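PDB 2O0Q: DUF952 domain-containing protein from Caulobacter vibrioides, which is of unknown function but belongs to a family grouped with ADP-ribosyl-transferring enzymes, to which its activity may be related. Local coordinates for residues Y5-S9 / F22-D28; Q41-T45 / R76-P82; L56-E62 / V93-L99. One frame throughout, in Å; residues are numbered along the deposited sequence.

All three contacts reach the same six-stranded antiparallel sheet. Contact 1 sets the turn and helix start at 22-28 against strand 3-9, contact 2 ties helix 39-49 to the loop and strand at 76-82, and contact 3 pairs strand 56-62 with the edge strand 93-98. Contacts 1 and 3 lie about 12 Å apart between centres and share a strand boundary, where Leu-8 O meets Val-57 N at 2.8 Å and Lys-6 O meets Leu-59 N at 2.8 Å. Contact 2 is about 16 Å from contact 1 and about 17 Å from contact 3, again between centres, and it lies across the chain's centre from contact 3.

Contact 1. Residues Y5-S9 / F22-D28; sequences YKILS and FEGSAVD
Lys-6 and Leu-8, alternate residues on one side of strand 5-9, reach toward Phe-22 and Asp-28 while the backbones stay well apart: the nearest CA atoms, those of Leu-8 and Ser-25, are separated by 7.4 Å. Residues 22-28 run from the end of a short strand through a turn into a helix that starts at Ala-26. Leu-8 puts CD1 over one face of the Phe-22 ring as a CH-pi contact, 3.7 Å from the ring centroid, while Gly-24 N lies over the centre of the opposite face. At the ring edge the Lys-6 chain passes crosswise, CE 3.7 Å from Phe-22 CE2. A bend at chi2 (68°) carries the ammonium past the ring to Asp-28. There Lys-6 NZ forms a salt bridge with Asp-28 OD2 at 2.7 Å, on the syn lone pair, and a weak bond to OD1. OD2 of Asp-28 also accepts from Ser-25 N (2.8 Å), from the anti side, tilted 34° out of the carboxylate plane, so two donors grip one oxygen. A water links Lys-6 NZ to Ser-25 OG, and the backbone O and N of His-35, in the neighbouring strand 34-38, bond Lys-6 NZ and Asp-28 OD1 respectively. Asp-28 N bonds Ser-25 OG at 3.2 Å, completing a capping box at the N-terminus of helix 26-31, here salt-bridged to a buried lysine of the central sheet.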
ATOM      1  N   TYR A   5       2.275  -0.704  -4.302  1.00 13.76           N
ATOM      2  CA  TYR A   5       1.129  -1.127  -3.519  1.00 12.61           C
ATOM      3  C   TYR A   5       0.994  -0.555  -2.128  1.00 13.05           C
ATOM      4  O   TYR A   5       1.980  -0.296  -1.437  1.00 11.51           O
ATOM      5  CB  TYR A   5       1.135  -2.649  -3.398  1.00 13.43           C
ATOM      6  CG  TYR A   5       1.182  -3.375  -4.722  1.00 14.39           C
ATOM      7  CD1 TYR A   5       2.377  -3.513  -5.432  1.00 12.75           C
ATOM      8  CD2 TYR A   5       0.020  -3.902  -5.279  1.00 13.26           C
ATOM      9  CE1 TYR A   5       2.411  -4.160  -6.670  1.00 13.29           C
ATOM     10  CE2 TYR A   5       0.037  -4.547  -6.508  1.00 14.15           C
ATOM     11  CZ  TYR A   5       1.231  -4.673  -7.200  1.00 14.46           C
ATOM     12  OH  TYR A   5       1.229  -5.311  -8.421  1.00 13.16           O
ATOM     13  N   LYS A   6      -0.259  -0.395  -1.724  1.00 12.37           N
ATOM     14  CA  LYS A   6      -0.587   0.097  -0.406  1.00 12.64           C
ATOM     15  C   LYS A   6      -1.515  -0.940   0.201  1.00 13.25           C
ATOM     16  O   LYS A   6      -2.433  -1.439  -0.463  1.00 14.37           O
ATOM     17  CB  LYS A   6      -1.316   1.447  -0.482  1.00 11.57           C
ATOM     18  CG  LYS A   6      -1.666   2.033   0.892  1.00 12.68           C
ATOM     19  CD  LYS A   6      -0.411   2.456   1.655  1.00 11.17           C
ATOM     20  CE  LYS A   6      -0.675   2.614   3.151  1.00 13.24           C
ATOM     21  NZ  LYS A   6       0.566   3.019   3.899  1.00  9.76           N
ATOM     22  N   ILE A   7      -1.259  -1.281   1.455  1.00 13.87           N
ATOM     23  CA  ILE A   7      -2.097  -2.222   2.180  1.00 13.89           C
ATOM     24  C   ILE A   7      -2.760  -1.400   3.280  1.00 14.51           C
ATOM     25  O   ILE A   7      -2.079  -0.675   4.005  1.00 13.93           O
ATOM     26  CB  ILE A   7      -1.254  -3.352   2.818  1.00 14.84           C
ATOM     27  CG1 ILE A   7      -0.577  -4.166   1.712  1.00 15.28           C
ATOM     28  CG2 ILE A   7      -2.142  -4.245   3.689  1.00 15.94           C
ATOM     29  CD1 ILE A   7       0.404  -5.219   2.211  1.00 18.28           C
ATOM     30  N   LEU A   8      -4.086  -1.483   3.383  1.00 14.38           N
ATOM     31  CA  LEU A   8      -4.807  -0.742   4.414  1.00 13.55           C
ATOM     32  C   LEU A   8      -6.114  -1.440   4.760  1.00 13.79           C
ATOM     33  O   LEU A   8      -6.589  -2.306   4.020  1.00 14.25           O
ATOM     34  CB  LEU A   8      -5.090   0.703   3.963  1.00 14.60           C
ATOM     35  CG  LEU A   8      -6.290   1.019   3.058  1.00 14.51           C
ATOM     36  CD1 LEU A   8      -6.407   2.524   2.904  1.00 13.10           C
ATOM     37  CD2 LEU A   8      -6.137   0.379   1.704  1.00 15.53           C
ATOM     38  N   SER A   9      -6.693  -1.066   5.892  1.00 13.65           N
ATOM     39  CA  SER A   9      -7.944  -1.670   6.334  1.00 13.04           C
ATOM     40  C   SER A   9      -9.104  -1.220   5.454  1.00 14.74           C
ATOM     41  O   SER A   9      -9.041  -0.170   4.811  1.00 12.02           O
ATOM     42  CB  SER A   9      -8.235  -1.280   7.787  1.00 13.26           C
ATOM     43  OG  SER A   9      -8.598   0.089   7.890  1.00 13.54           O
ATOM     44  N   PHE A  22      -6.843   9.287  -0.074  1.00 14.83           N
ATOM     45  CA  PHE A  22      -6.327   8.601   1.104  1.00 15.61           C
ATOM     46  C   PHE A  22      -5.189   9.455   1.646  1.00 15.44           C
ATOM     47  O   PHE A  22      -4.189   9.675   0.962  1.00 16.36           O
ATOM     48  CB  PHE A  22      -5.815   7.207   0.720  1.00 15.62           C
ATOM     49  CG  PHE A  22      -5.166   6.459   1.855  1.00 16.69           C
ATOM     50  CD1 PHE A  22      -5.851   6.238   3.042  1.00 17.85           C
ATOM     51  CD2 PHE A  22      -3.866   5.963   1.727  1.00 17.75           C
ATOM     52  CE1 PHE A  22      -5.252   5.535   4.087  1.00 16.66           C
ATOM     53  CE2 PHE A  22      -3.261   5.263   2.763  1.00 16.97           C
ATOM     54  CZ  PHE A  22      -3.953   5.048   3.943  1.00 17.19           C
ATOM     55  N   GLU A  23      -5.343   9.949   2.868  1.00 16.32           N
ATOM     56  CA  GLU A  23      -4.322  10.802   3.456  1.00 17.32           C
ATOM     57  C   GLU A  23      -3.245  10.028   4.191  1.00 16.21           C
ATOM     58  O   GLU A  23      -2.233  10.596   4.596  1.00 16.39           O
ATOM     59  CB  GLU A  23      -4.972  11.825   4.385  1.00 21.59           C
ATOM     60  CG  GLU A  23      -6.059  12.626   3.687  1.00 26.37           C
ATOM     61  CD  GLU A  23      -6.562  13.782   4.516  1.00 31.89           C
ATOM     62  OE1 GLU A  23      -6.938  13.554   5.687  1.00 34.10           O
ATOM     63  OE2 GLU A  23      -6.585  14.917   3.993  1.00 34.13           O
ATOM     64  N   GLY A  24      -3.459   8.729   4.366  1.00 16.19           N
ATOM     65  CA  GLY A  24      -2.457   7.915   5.031  1.00 14.49           C
ATOM     66  C   GLY A  24      -2.898   7.221   6.302  1.00 14.73           C
ATOM     67  O   GLY A  24      -3.855   7.636   6.960  1.00 13.42           O
ATOM     68  N   SER A  25      -2.190   6.145   6.637  1.00 14.36           N
ATOM     69  CA  SER A  25      -2.452   5.376   7.845  1.00 13.66           C
ATOM     70  C   SER A  25      -1.836   6.143   9.013  1.00 14.27           C
ATOM     71  O   SER A  25      -1.191   7.178   8.814  1.00 12.59           O
ATOM     72  CB  SER A  25      -1.782   4.006   7.753  1.00 12.74           C
ATOM     73  OG  SER A  25      -0.370   4.154   7.802  1.00 12.71           O
ATOM     74  N   ALA A  26      -2.026   5.625  10.224  1.00 11.43           N
ATOM     75  CA  ALA A  26      -1.476   6.254  11.421  1.00 13.62           C
ATOM     76  C   ALA A  26       0.031   6.465  11.264  1.00 13.77           C
ATOM     77  O   ALA A  26       0.546   7.559  11.528  1.00 13.48           O
ATOM     78  CB  ALA A  26      -1.755   5.390  12.638  1.00 13.51           C
ATOM     79  N   VAL A  27       0.733   5.420  10.835  1.00 13.45           N
ATOM     80  CA  VAL A  27       2.175   5.516  10.647  1.00 14.39           C
ATOM     81  C   VAL A  27       2.539   6.461   9.507  1.00 14.82           C
ATOM     82  O   VAL A  27       3.536   7.173   9.594  1.00 15.75           O
ATOM     83  CB  VAL A  27       2.804   4.139  10.371  1.00 16.45           C
ATOM     84  CG1 VAL A  27       2.630   3.250  11.581  1.00 18.38           C
ATOM     85  CG2 VAL A  27       2.163   3.506   9.148  1.00 19.19           C
ATOM     86  N   ASP A  28       1.740   6.473   8.440  1.00 14.21           N
ATOM     87  CA  ASP A  28       2.025   7.370   7.319  1.00 13.53           C
ATOM     88  C   ASP A  28       1.991   8.812   7.815  1.00 13.64           C
ATOM     89  O   ASP A  28       2.914   9.593   7.573  1.00 14.24           O
ATOM     90  CB  ASP A  28       0.987   7.232   6.199  1.00 11.22           C
ATOM     91  CG  ASP A  28       1.043   5.891   5.494  1.00 12.32           C
ATOM     92  OD1 ASP A  28       2.132   5.276   5.439  1.00  6.75           O
ATOM     93  OD2 ASP A  28      -0.014   5.468   4.973  1.00 12.50           O
TER
HETATM   94  O   HOH W   1       0.481   1.911   6.764  1.00 17.81           O

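Contact 2. Residues Q41-T45 / R76-P82; sequences QAQET and RGGARFP
The side-chain amide of Gln-41 stacks over one face of the Phe-81 ring, planes 27° apart, with OE1 3.4 Å from Phe-81 CD2, toward the ring's rim. Running past the ring in the opposite direction to Phe-81, the glutamine chain ends with NE2 bonded to Arg-80 O at 3.2 Å; the bond is nearly straight (172°), and the carbonyl oxygen lies in the amide plane although the donor stands well above the carbonyl plane. OE1 of Gln-41 accepts from Ala-38 N, so both ends of the amide are held and its rotation is fixed. The Arg-76 chain is bent at chi3 (73°), which turns the guanidinium so that Phe-81 points its CZ corner at one of its faces. At the guanidinium edge, in plane, NH2 of Arg-76 bonds Thr-45 OG1 at 3.1 Å, and NH1 adds a weak bond to the same oxygen; Gln-41 O is also at this edge, 3.2 Å from NH2 of Arg-76. Glu-44, arriving from the opposite direction to Arg-76, closes a salt bridge from OE2 to Arg-76 NE at 3.2 Å, its carboxylate plane inclined to the guanidinium. Thr-45 OG1 is further bonded to Ser-37 OG. Segment 41-45 of helix 39-49 packs against the start of strand 80-84, Lys-48 and Trp-49 of the same helix also touching Arg-76, while Phe-81 pairs by backbone with Glu-73 of strand 70-74 and Pro-82 with Leu-36 of strand 34-38.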
ATOM      1  N   GLN A  41       8.617  -6.332  -2.893  1.00 20.19           N
ATOM      2  CA  GLN A  41       8.727  -6.064  -1.460  1.00 17.21           C
ATOM      3  C   GLN A  41       7.376  -6.150  -0.738  1.00 16.57           C
ATOM      4  O   GLN A  41       7.323  -6.249   0.491  1.00 13.88           O
ATOM      5  CB  GLN A  41       9.328  -4.663  -1.263  1.00 20.33           C
ATOM      6  CG  GLN A  41      10.046  -4.142  -2.512  1.00 25.76           C
ATOM      7  CD  GLN A  41      10.337  -2.649  -2.482  1.00 28.19           C
ATOM      8  OE1 GLN A  41       9.477  -1.824  -2.133  1.00 24.74           O
ATOM      9  NE2 GLN A  41      11.551  -2.291  -2.877  1.00 30.69           N
ATOM     10  N   ALA A  42       6.292  -6.129  -1.510  1.00 15.93           N
ATOM     11  CA  ALA A  42       4.933  -6.160  -0.966  1.00 14.33           C
ATOM     12  C   ALA A  42       4.594  -7.296  -0.006  1.00 13.97           C
ATOM     13  O   ALA A  42       4.011  -7.060   1.052  1.00 10.39           O
ATOM     14  CB  ALA A  42       3.923  -6.147  -2.108  1.00 14.65           C
ATOM     15  N   GLN A  43       4.929  -8.530  -0.368  1.00 12.47           N
ATOM     16  CA  GLN A  43       4.613  -9.650   0.506  1.00 14.31           C
ATOM     17  C   GLN A  43       5.315  -9.532   1.861  1.00 15.67           C
ATOM     18  O   GLN A  43       4.723  -9.832   2.898  1.00 15.76           O
ATOM     19  CB  GLN A  43       4.981 -10.974  -0.164  1.00 15.26           C
ATOM     20  CG  GLN A  43       4.543 -12.206   0.618  1.00 17.07           C
ATOM     21  CD  GLN A  43       3.042 -12.263   0.846  1.00 14.66           C
ATOM     22  OE1 GLN A  43       2.567 -12.150   1.983  1.00 17.14           O
ATOM     23  NE2 GLN A  43       2.287 -12.437  -0.228  1.00 12.71           N
ATOM     24  N   GLU A  44       6.572  -9.094   1.860  1.00 15.00           N
ATOM     25  CA  GLU A  44       7.304  -8.957   3.116  1.00 15.65           C
ATOM     26  C   GLU A  44       6.653  -7.869   3.967  1.00 14.22           C
ATOM     27  O   GLU A  44       6.555  -8.001   5.191  1.00 14.12           O
ATOM     28  CB  GLU A  44       8.782  -8.612   2.871  1.00 17.74           C
ATOM     29  CG  GLU A  44       9.643  -8.787   4.134  1.00 20.96           C
ATOM     30  CD  GLU A  44      11.132  -8.569   3.901  1.00 23.85           C
ATOM     31  OE1 GLU A  44      11.687  -9.157   2.949  1.00 21.84           O
ATOM     32  OE2 GLU A  44      11.756  -7.817   4.682  1.00 25.07           O
ATOM     33  N   THR A  45       6.206  -6.797   3.320  1.00 13.64           N
ATOM     34  CA  THR A  45       5.544  -5.709   4.039  1.00 13.16           C
ATOM     35  C   THR A  45       4.271  -6.246   4.696  1.00 13.78           C
ATOM     36  O   THR A  45       3.966  -5.927   5.850  1.00 12.91           O
ATOM     37  CB  THR A  45       5.173  -4.555   3.075  1.00 14.02           C
ATOM     38  OG1 THR A  45       6.373  -3.963   2.563  1.00 16.55           O
ATOM     39  CG2 THR A  45       4.355  -3.478   3.796  1.00 13.42           C
ATOM     40  N   ARG A  76      14.507  -0.581   3.864  1.00 12.94           N
ATOM     41  CA  ARG A  76      14.621  -1.978   4.283  1.00 14.24           C
ATOM     42  C   ARG A  76      15.522  -2.833   3.400  1.00 13.88           C
ATOM     43  O   ARG A  76      15.288  -2.971   2.200  1.00 14.27           O
ATOM     44  CB  ARG A  76      13.221  -2.600   4.344  1.00 15.50           C
ATOM     45  CG  ARG A  76      13.112  -3.831   5.225  1.00 17.42           C
ATOM     46  CD  ARG A  76      11.641  -4.180   5.455  1.00 18.37           C
ATOM     47  NE  ARG A  76      11.004  -4.744   4.267  1.00 19.51           N
ATOM     48  CZ  ARG A  76       9.725  -4.567   3.941  1.00 16.50           C
ATOM     49  NH1 ARG A  76       8.928  -3.830   4.704  1.00 15.21           N
ATOM     50  NH2 ARG A  76       9.230  -5.151   2.858  1.00 13.45           N
ATOM     51  N   GLY A  77      16.554  -3.410   4.008  1.00 13.30           N
ATOM     52  CA  GLY A  77      17.471  -4.260   3.266  1.00 13.57           C
ATOM     53  C   GLY A  77      18.181  -3.569   2.121  1.00 14.99           C
ATOM     54  O   GLY A  77      18.665  -4.228   1.201  1.00 15.57           O
ATOM     55  N   GLY A  78      18.235  -2.243   2.163  1.00 14.73           N
ATOM     56  CA  GLY A  78      18.908  -1.500   1.112  1.00 16.82           C
ATOM     57  C   GLY A  78      18.065  -1.263  -0.127  1.00 17.53           C
ATOM     58  O   GLY A  78      18.503  -0.583  -1.057  1.00 18.84           O
ATOM     59  N   ALA A  79      16.859  -1.821  -0.149  1.00 16.34           N
ATOM     60  CA  ALA A  79      15.974  -1.648  -1.295  1.00 15.36           C
ATOM     61  C   ALA A  79      15.292  -0.280  -1.244  1.00 16.41           C
ATOM     62  O   ALA A  79      15.048   0.249  -0.161  1.00 17.18           O
ATOM     63  CB  ALA A  79      14.933  -2.763  -1.315  1.00 17.73           C
ATOM     64  N   ARG A  80      14.989   0.293  -2.411  1.00 16.27           N
ATOM     65  CA  ARG A  80      14.324   1.597  -2.471  1.00 16.98           C
ATOM     66  C   ARG A  80      12.814   1.443  -2.394  1.00 16.61           C
ATOM     67  O   ARG A  80      12.203   0.774  -3.231  1.00 16.23           O
ATOM     68  CB  ARG A  80      14.685   2.346  -3.758  1.00 17.51           C
ATOM     69  CG  ARG A  80      16.117   2.868  -3.809  1.00 20.82           C
ATOM     70  CD  ARG A  80      16.335   3.723  -5.051  1.00 27.32           C
ATOM     71  NE  ARG A  80      17.686   4.280  -5.139  1.00 32.77           N
ATOM     72  CZ  ARG A  80      18.190   5.183  -4.303  1.00 35.65           C
ATOM     73  NH1 ARG A  80      17.463   5.650  -3.294  1.00 37.87           N
ATOM     74  NH2 ARG A  80      19.427   5.632  -4.481  1.00 38.02           N
ATOM     75  N   PHE A  81      12.213   2.055  -1.380  1.00 14.26           N
ATOM     76  CA  PHE A  81      10.770   1.980  -1.210  1.00 13.79           C
ATOM     77  C   PHE A  81      10.084   3.239  -1.719  1.00 13.64           C
ATOM     78  O   PHE A  81      10.574   4.355  -1.532  1.00 13.25           O
ATOM     79  CB  PHE A  81      10.405   1.759   0.265  1.00 13.58           C
ATOM     80  CG  PHE A  81      10.585   0.335   0.729  1.00 12.99           C
ATOM     81  CD1 PHE A  81      11.852  -0.213   0.866  1.00 13.90           C
ATOM     82  CD2 PHE A  81       9.477  -0.464   0.999  1.00 14.69           C
ATOM     83  CE1 PHE A  81      12.017  -1.541   1.264  1.00 14.96           C
ATOM     84  CE2 PHE A  81       9.629  -1.790   1.397  1.00 13.52           C
ATOM     85  CZ  PHE A  81      10.901  -2.330   1.529  1.00 14.77           C
ATOM     86  N   PRO A  82       8.934   3.073  -2.386  1.00 12.18           N
ATOM     87  CA  PRO A  82       8.217   4.239  -2.900  1.00 11.67           C
ATOM     88  C   PRO A  82       7.488   4.939  -1.759  1.00 11.86           C
ATOM     89  O   PRO A  82       6.663   4.328  -1.079  1.00 12.97           O
ATOM     90  CB  PRO A  82       7.263   3.633  -3.928  1.00 11.97           C
ATOM     91  CG  PRO A  82       6.955   2.289  -3.349  1.00 11.23           C
ATOM     92  CD  PRO A  82       8.296   1.814  -2.813  1.00 12.67           C
TER

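Contact 3. Residues L56-E62 / V93-L99; sequences LVLLAVE and VTREADL
Thr-94 has OG1 set between its backbone N and carbonyl carbon (chi1 66°), which swings the hydroxyl back onto Ala-60 O, to which it donates at 2.8 Å from well above the carbonyl plane. Thr-94 N donates to the same oxygen at 2.9 Å through a bent bond, so Ala-60 O accepts twice. Arg-95 adopts a similar first torsion (chi1 66°), laying CG 3.7 Å from Ala-60 CB, and its carbonyl O accepts from Ala-60 N. Two residues of the outer strand, Thr-94 and Arg-95, thus sit opposite the single Ala-60, a classic beta bulge. Beyond it the strands pair in regular antiparallel fashion, Leu-58 with Ala-97 through a bond from Leu-58 N to Ala-97 O (2.8 Å) and a weak return bond, Val-57 with Asp-98 and Leu-59 with Glu-96 as non-hydrogen-bonded pairs. Leu-99 N donates to Leu-56 O at 2.9 Å, and a water joins Leu-56 N to Leu-99 O. Around these bonds the side chains sort by face. Leu-59 crosses Val-93 at about a right angle, CD2 4.1 Å from Val-93 CG1, with both side chains also against Trp-13 of helix 10-19; Glu-96 lies alongside Leu-59. Leu-99 instead brings CD2 to 3.9 Å from Leu-58 CB, near His-112 of helix 110-114. Backbone bonds join the two strands and apolar side chains pack on both faces, while Glu-96 OE2, bonded to Trp-13 NE1, and Asp-98, salt-bridged to Arg-10, give edge strand 93-98 polar links to helix 10-19.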
ATOM      1  N   LEU A  56      -8.591  -6.674   5.012  1.00 20.84           N
ATOM      2  CA  LEU A  56      -7.567  -5.791   4.472  1.00 17.79           C
ATOM      3  C   LEU A  56      -7.807  -5.623   2.981  1.00 16.69           C
ATOM      4  O   LEU A  56      -8.362  -6.503   2.325  1.00 14.97           O
ATOM      5  CB  LEU A  56      -6.166  -6.374   4.680  1.00 16.88           C
ATOM      6  CG  LEU A  56      -5.595  -6.398   6.100  1.00 15.89           C
ATOM      7  CD1 LEU A  56      -4.225  -7.077   6.090  1.00 12.91           C
ATOM      8  CD2 LEU A  56      -5.484  -4.975   6.630  1.00 15.57           C
ATOM      9  N   VAL A  57      -7.391  -4.482   2.450  1.00 15.59           N
ATOM     10  CA  VAL A  57      -7.534  -4.221   1.030  1.00 16.24           C
ATOM     11  C   VAL A  57      -6.172  -3.861   0.452  1.00 15.80           C
ATOM     12  O   VAL A  57      -5.355  -3.198   1.100  1.00 14.30           O
ATOM     13  CB  VAL A  57      -8.561  -3.085   0.761  1.00 17.37           C
ATOM     14  CG1 VAL A  57      -8.281  -1.913   1.653  1.00 21.24           C
ATOM     15  CG2 VAL A  57      -8.517  -2.669  -0.715  1.00 18.78           C
ATOM     16  N   LEU A  58      -5.924  -4.333  -0.763  1.00 15.30           N
ATOM     17  CA  LEU A  58      -4.673  -4.070  -1.457  1.00 14.49           C
ATOM     18  C   LEU A  58      -4.947  -3.082  -2.585  1.00 14.25           C
ATOM     19  O   LEU A  58      -5.811  -3.324  -3.430  1.00 13.27           O
ATOM     20  CB  LEU A  58      -4.120  -5.383  -2.033  1.00 14.49           C
ATOM     21  CG  LEU A  58      -2.786  -5.434  -2.788  1.00 15.20           C
ATOM     22  CD1 LEU A  58      -2.890  -4.669  -4.085  1.00 20.14           C
ATOM     23  CD2 LEU A  58      -1.668  -4.882  -1.913  1.00 13.54           C
ATOM     24  N   LEU A  59      -4.220  -1.967  -2.595  1.00 13.88           N
ATOM     25  CA  LEU A  59      -4.388  -0.975  -3.650  1.00 13.47           C
ATOM     26  C   LEU A  59      -3.174  -1.035  -4.568  1.00 15.97           C
ATOM     27  O   LEU A  59      -2.035  -0.938  -4.105  1.00 16.51           O
ATOM     28  CB  LEU A  59      -4.499   0.445  -3.080  1.00 12.24           C
ATOM     29  CG  LEU A  59      -5.550   0.783  -2.018  1.00 10.70           C
ATOM     30  CD1 LEU A  59      -5.338   2.222  -1.558  1.00 11.37           C
ATOM     31  CD2 LEU A  59      -6.967   0.582  -2.562  1.00 11.21           C
ATOM     32  N   ALA A  60      -3.429  -1.211  -5.862  1.00 14.80           N
ATOM     33  CA  ALA A  60      -2.371  -1.261  -6.868  1.00 16.61           C
ATOM     34  C   ALA A  60      -2.331   0.118  -7.514  1.00 17.19           C
ATOM     35  O   ALA A  60      -3.353   0.616  -7.997  1.00 16.65           O
ATOM     36  CB  ALA A  60      -2.683  -2.328  -7.907  1.00 16.18           C
ATOM     37  N   VAL A  61      -1.151   0.728  -7.528  1.00 17.06           N
ATOM     38  CA  VAL A  61      -0.994   2.073  -8.066  1.00 17.91           C
ATOM     39  C   VAL A  61       0.117   2.228  -9.104  1.00 19.27           C
ATOM     40  O   VAL A  61       1.233   1.740  -8.912  1.00 19.52           O
ATOM     41  CB  VAL A  61      -0.721   3.068  -6.912  1.00 16.83           C
ATOM     42  CG1 VAL A  61      -0.457   4.449  -7.466  1.00 16.84           C
ATOM     43  CG2 VAL A  61      -1.904   3.087  -5.948  1.00 16.71           C
ATOM     44  N   GLU A  62      -0.193   2.914 -10.202  1.00 19.70           N
ATOM     45  CA  GLU A  62       0.803   3.153 -11.240  1.00 22.10           C
ATOM     46  C   GLU A  62       1.708   4.255 -10.695  1.00 21.40           C
ATOM     47  O   GLU A  62       1.245   5.358 -10.420  1.00 21.55           O
ATOM     48  CB  GLU A  62       0.135   3.617 -12.534  1.00 24.35           C
ATOM     49  CG  GLU A  62       0.928   3.250 -13.766  1.00 30.95           C
ATOM     50  CD  GLU A  62       0.945   1.752 -14.002  1.00 32.89           C
ATOM     51  OE1 GLU A  62       1.927   1.246 -14.587  1.00 34.70           O
ATOM     52  OE2 GLU A  62      -0.035   1.081 -13.612  1.00 34.28           O
ATOM     53  N   VAL A  93      -5.763   5.050  -8.048  1.00 18.05           N
ATOM     54  CA  VAL A  93      -5.707   3.618  -7.795  1.00 17.41           C
ATOM     55  C   VAL A  93      -6.166   2.896  -9.057  1.00 19.98           C
ATOM     56  O   VAL A  93      -7.283   3.113  -9.526  1.00 18.66           O
ATOM     57  CB  VAL A  93      -6.633   3.209  -6.630  1.00 17.51           C
ATOM     58  CG1 VAL A  93      -6.694   1.698  -6.532  1.00 17.08           C
ATOM     59  CG2 VAL A  93      -6.127   3.802  -5.325  1.00 15.89           C
ATOM     60  N   THR A  94      -5.307   2.038  -9.601  1.00 20.24           N
ATOM     61  CA  THR A  94      -5.641   1.300 -10.815  1.00 22.33           C
ATOM     62  C   THR A  94      -6.597   0.148 -10.515  1.00 22.79           C
ATOM     63  O   THR A  94      -7.529  -0.108 -11.278  1.00 21.75           O
ATOM     64  CB  THR A  94      -4.369   0.768 -11.505  1.00 23.92           C
ATOM     65  OG1 THR A  94      -3.740  -0.215 -10.673  1.00 29.66           O
ATOM     66  CG2 THR A  94      -3.393   1.908 -11.747  1.00 24.53           C
ATOM     67  N   ARG A  95      -6.368  -0.550  -9.406  1.00 21.62           N
ATOM     68  CA  ARG A  95      -7.251  -1.642  -9.012  1.00 22.40           C
ATOM     69  C   ARG A  95      -7.089  -2.008  -7.544  1.00 21.67           C
ATOM     70  O   ARG A  95      -6.027  -1.809  -6.951  1.00 20.08           O
ATOM     71  CB  ARG A  95      -7.034  -2.884  -9.886  1.00 25.28           C
ATOM     72  CG  ARG A  95      -5.690  -3.569  -9.743  1.00 28.74           C
ATOM     73  CD  ARG A  95      -5.745  -4.981 -10.333  1.00 31.76           C
ATOM     74  NE  ARG A  95      -4.416  -5.564 -10.501  1.00 34.99           N
ATOM     75  CZ  ARG A  95      -3.597  -5.276 -11.511  1.00 35.64           C
ATOM     76  NH1 ARG A  95      -3.973  -4.414 -12.448  1.00 37.20           N
ATOM     77  NH2 ARG A  95      -2.398  -5.842 -11.579  1.00 35.23           N
ATOM     78  N   GLU A  96      -8.161  -2.536  -6.965  1.00 19.80           N
ATOM     79  CA  GLU A  96      -8.165  -2.939  -5.568  1.00 20.05           C
ATOM     80  C   GLU A  96      -8.590  -4.391  -5.444  1.00 21.45           C
ATOM     81  O   GLU A  96      -9.153  -4.968  -6.377  1.00 22.98           O
ATOM     82  CB  GLU A  96      -9.118  -2.060  -4.758  1.00 19.58           C
ATOM     83  CG  GLU A  96     -10.539  -2.021  -5.292  1.00 20.42           C
ATOM     84  CD  GLU A  96     -11.480  -1.278  -4.363  1.00 21.21           C
ATOM     85  OE1 GLU A  96     -11.881  -1.855  -3.331  1.00 20.09           O
ATOM     86  OE2 GLU A  96     -11.810  -0.109  -4.657  1.00 20.99           O
ATOM     87  N   ALA A  97      -8.329  -4.969  -4.278  1.00 18.91           N
ATOM     88  CA  ALA A  97      -8.674  -6.357  -4.018  1.00 19.55           C
ATOM     89  C   ALA A  97      -8.723  -6.609  -2.525  1.00 18.25           C
ATOM     90  O   ALA A  97      -7.928  -6.048  -1.764  1.00 18.77           O
ATOM     91  CB  ALA A  97      -7.644  -7.272  -4.659  1.00 17.30           C
ATOM     92  N   ASP A  98      -9.666  -7.442  -2.099  1.00 18.51           N
ATOM     93  CA  ASP A  98      -9.769  -7.770  -0.686  1.00 18.81           C
ATOM     94  C   ASP A  98      -8.839  -8.946  -0.446  1.00 17.59           C
ATOM     95  O   ASP A  98      -8.854  -9.923  -1.192  1.00 19.09           O
ATOM     96  CB  ASP A  98     -11.204  -8.138  -0.314  1.00 19.72           C
ATOM     97  CG  ASP A  98     -12.174  -7.000  -0.554  1.00 22.12           C
ATOM     98  OD1 ASP A  98     -11.830  -5.838  -0.242  1.00 21.76           O
ATOM     99  OD2 ASP A  98     -13.288  -7.272  -1.049  1.00 25.77           O
ATOM    100  N   LEU A  99      -8.025  -8.843   0.595  1.00 16.58           N
ATOM    101  CA  LEU A  99      -7.052  -9.877   0.919  1.00 14.90           C
ATOM    102  C   LEU A  99      -7.540 -10.947   1.884  1.00 15.46           C
ATOM    103  O   LEU A  99      -8.412 -10.700   2.717  1.00 17.10           O
ATOM    104  CB  LEU A  99      -5.795  -9.226   1.496  1.00 14.94           C
ATOM    105  CG  LEU A  99      -5.043  -8.257   0.582  1.00 13.35           C
ATOM    106  CD1 LEU A  99      -3.940  -7.570   1.367  1.00 12.22           C
ATOM    107  CD2 LEU A  99      -4.469  -9.018  -0.605  1.00 11.61           C
TER
HETATM  108  O   HOH W   2      -7.277  -9.291   5.423  1.00 29.07           O